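Local coordinates for protein putative carboxymuconolactone decarboxylase (PDB 2QEU) that belongs to the AhpD-like carboxymuconolactone decarboxylase family and may have peroxiredoxin activity, its true reaction being unsettled, at residues Q11-Q16 with E41-Y46. Sequence-based numbering, arbitrary orientation.
Sequences QDILKQ and ETFDAY
Ile-13 and Asp-44 bring the two helices together, their CA atoms 6.1 Å apart where the axes of 11-16 and 41-46 run nearly parallel, at 13° and 9.8 Å at closest approach. Ile-13 is the apolar centre of the contact. Its CB points at the other helix, and with CG2 anti to the backbone N that methyl reaches in between two residues: it meets the edge of the Phe-43 ring, near the ring plane, 3.4 Å from CD2, and touches CB of Asp-44 at 3.5 Å. The longer branch crosses the aspartate side chain at about a right angle, with CD1 of Ile-13 3.9 Å from Asp-44 CB. A beta-branched residue suits this place because its two arms can engage the aspartate methylene while one also packs on the phenylalanine. Leu-14 adds a second apolar touch, CD2 lying 4.0 Å from CE2 of Phe-43, the two side chains crossing at about a right angle. The phenylalanine, buried and swung toward helix 11-16 with CG anti to its backbone N (chi1 169°), is broad enough to serve both aliphatic residues.

Asp-44 has two characters here: its methylene packs on Ile-13, while its carboxylate stays at the more open, polar margin. There OD1 accepts a hydrogen bond from His-17, just beyond 11-16, tying the helices together by a polar link beside the greasy one. Gln-16 brings its amide up to the same carboxylate, the two planes 62° apart.

The contact thus joins helix 10-25 to helix 40-53 near the surface of this all-helical chain. Leu-14 and Phe-43 also share Ala-36 of helix 30-38 and Leu-28 of the preceding loop, while Thr-42, Ala-45 and Tyr-46 of helix 40-53 pack on a second subunit.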
loop_
_atom_site.group_PDB
_atom_site.type_symbol
_atom_site.label_atom_id
_atom_site.label_comp_id
_atom_site.label_asym_id
_atom_site.label_seq_id
_atom_site.Cartn_x
_atom_site.Cartn_y
_atom_site.Cartn_z
ATOM N N GLN B 11 33.359 -9.478 -2.306
ATOM C CA GLN B 11 34.389 -8.938 -1.405
ATOM C C GLN B 11 34.901 -7.557 -1.837
ATOM O O GLN B 11 35.051 -6.660 -0.992
ATOM C CB GLN B 11 35.566 -9.921 -1.282
ATOM N N ASP B 12 35.161 -7.391 -3.139
ATOM C CA ASP B 12 35.686 -6.119 -3.676
ATOM C C ASP B 12 34.622 -5.020 -3.673
ATOM O O ASP B 12 34.909 -3.864 -3.332
ATOM C CB ASP B 12 36.272 -6.296 -5.092
ATOM N N ILE B 13 33.394 -5.382 -4.042
ATOM C CA ILE B 13 32.271 -4.427 -4.016
ATOM C C ILE B 13 31.942 -3.968 -2.574
ATOM O O ILE B 13 31.661 -2.782 -2.342
ATOM C CB ILE B 13 31.025 -4.995 -4.739
ATOM C CG1 ILE B 13 31.309 -5.099 -6.249
ATOM C CG2 ILE B 13 29.777 -4.110 -4.470
ATOM C CD1 ILE B 13 30.245 -5.861 -7.024
ATOM N N LEU B 14 32.009 -4.894 -1.616
ATOM C CA LEU B 14 31.835 -4.546 -0.202
ATOM C C LEU B 14 32.906 -3.570 0.268
ATOM O O LEU B 14 32.608 -2.586 0.956
ATOM C CB LEU B 14 31.839 -5.815 0.665
ATOM C CG LEU B 14 30.489 -6.549 0.655
ATOM C CD1 LEU B 14 30.699 -8.033 0.913
ATOM C CD2 LEU B 14 29.529 -5.926 1.663
ATOM N N LYS B 15 34.152 -3.848 -0.116
ATOM C CA LYS B 15 35.266 -2.958 0.210
ATOM C C LYS B 15 35.010 -1.553 -0.363
ATOM O O LYS B 15 35.250 -0.543 0.318
ATOM C CB LYS B 15 36.626 -3.538 -0.286
ATOM N N GLN B 16 34.503 -1.492 -1.597
ATOM C CA GLN B 16 34.199 -0.214 -2.251
ATOM C C GLN B 16 33.253 0.702 -1.452
ATOM O O GLN B 16 33.375 1.937 -1.498
ATOM C CB GLN B 16 33.571 -0.448 -3.627
ATOM C CG GLN B 16 34.503 -0.265 -4.804
ATOM C CD GLN B 16 33.749 -0.239 -6.131
ATOM O OE1 GLN B 16 32.548 0.104 -6.194
ATOM N NE2 GLN B 16 34.451 -0.591 -7.202
ATOM N N GLU B 41 26.337 -7.132 -8.201
ATOM C CA GLU B 41 26.199 -6.016 -9.148
ATOM C C GLU B 41 25.051 -5.090 -8.788
ATOM O O GLU B 41 25.154 -3.882 -8.941
ATOM C CB GLU B 41 26.005 -6.492 -10.586
ATOM C CG GLU B 41 27.120 -7.325 -11.143
ATOM C CD GLU B 41 26.944 -7.683 -12.630
ATOM O OE1 GLU B 41 25.805 -7.743 -13.168
ATOM O OE2 GLU B 41 27.978 -7.921 -13.277
ATOM N N THR B 42 23.936 -5.656 -8.330
ATOM C CA THR B 42 22.808 -4.839 -7.814
ATOM C C THR B 42 23.190 -4.085 -6.552
ATOM O O THR B 42 22.897 -2.899 -6.433
ATOM C CB THR B 42 21.486 -5.664 -7.626
ATOM O OG1 THR B 42 20.935 -5.921 -8.921
ATOM C CG2 THR B 42 20.438 -4.911 -6.742
ATOM N N PHE B 43 23.891 -4.748 -5.637
ATOM C CA PHE B 43 24.342 -4.111 -4.420
ATOM C C PHE B 43 25.268 -2.928 -4.758
ATOM O O PHE B 43 25.141 -1.881 -4.162
ATOM C CB PHE B 43 25.041 -5.126 -3.493
ATOM C CG PHE B 43 25.760 -4.494 -2.318
ATOM C CD1 PHE B 43 25.063 -4.027 -1.215
ATOM C CD2 PHE B 43 27.150 -4.379 -2.322
ATOM C CE1 PHE B 43 25.710 -3.436 -0.155
ATOM C CE2 PHE B 43 27.808 -3.781 -1.267
ATOM C CZ PHE B 43 27.096 -3.306 -0.178
ATOM N N ASP B 44 26.157 -3.094 -5.742
ATOM C CA ASP B 44 27.113 -2.031 -6.122
ATOM C C ASP B 44 26.350 -0.811 -6.659
ATOM O O ASP B 44 26.552 0.284 -6.167
ATOM C CB ASP B 44 28.157 -2.539 -7.139
ATOM C CG ASP B 44 29.228 -1.492 -7.459
ATOM O OD1 ASP B 44 29.699 -0.750 -6.555
ATOM O OD2 ASP B 44 29.621 -1.441 -8.633
ATOM N N ALA B 45 25.443 -1.014 -7.623
ATOM C CA ALA B 45 24.700 0.104 -8.242
ATOM C C ALA B 45 23.821 0.812 -7.215
ATOM O O ALA B 45 23.822 2.035 -7.111
ATOM C CB ALA B 45 23.872 -0.369 -9.418
ATOM N N TYR B 46 23.115 0.026 -6.420
ATOM C CA TYR B 46 22.309 0.539 -5.305
ATOM C C TYR B 46 23.155 1.337 -4.330
ATOM O O TYR B 46 22.741 2.406 -3.902
ATOM C CB TYR B 46 21.605 -0.591 -4.566
ATOM C CG TYR B 46 20.798 -0.087 -3.416
ATOM C CD1 TYR B 46 19.557 0.509 -3.638
ATOM C CD2 TYR B 46 21.294 -0.133 -2.115
ATOM C CE1 TYR B 46 18.824 1.003 -2.601
ATOM C CE2 TYR B 46 20.542 0.355 -1.056
ATOM C CZ TYR B 46 19.315 0.931 -1.314
ATOM O OH TYR B 46 18.551 1.412 -0.287
#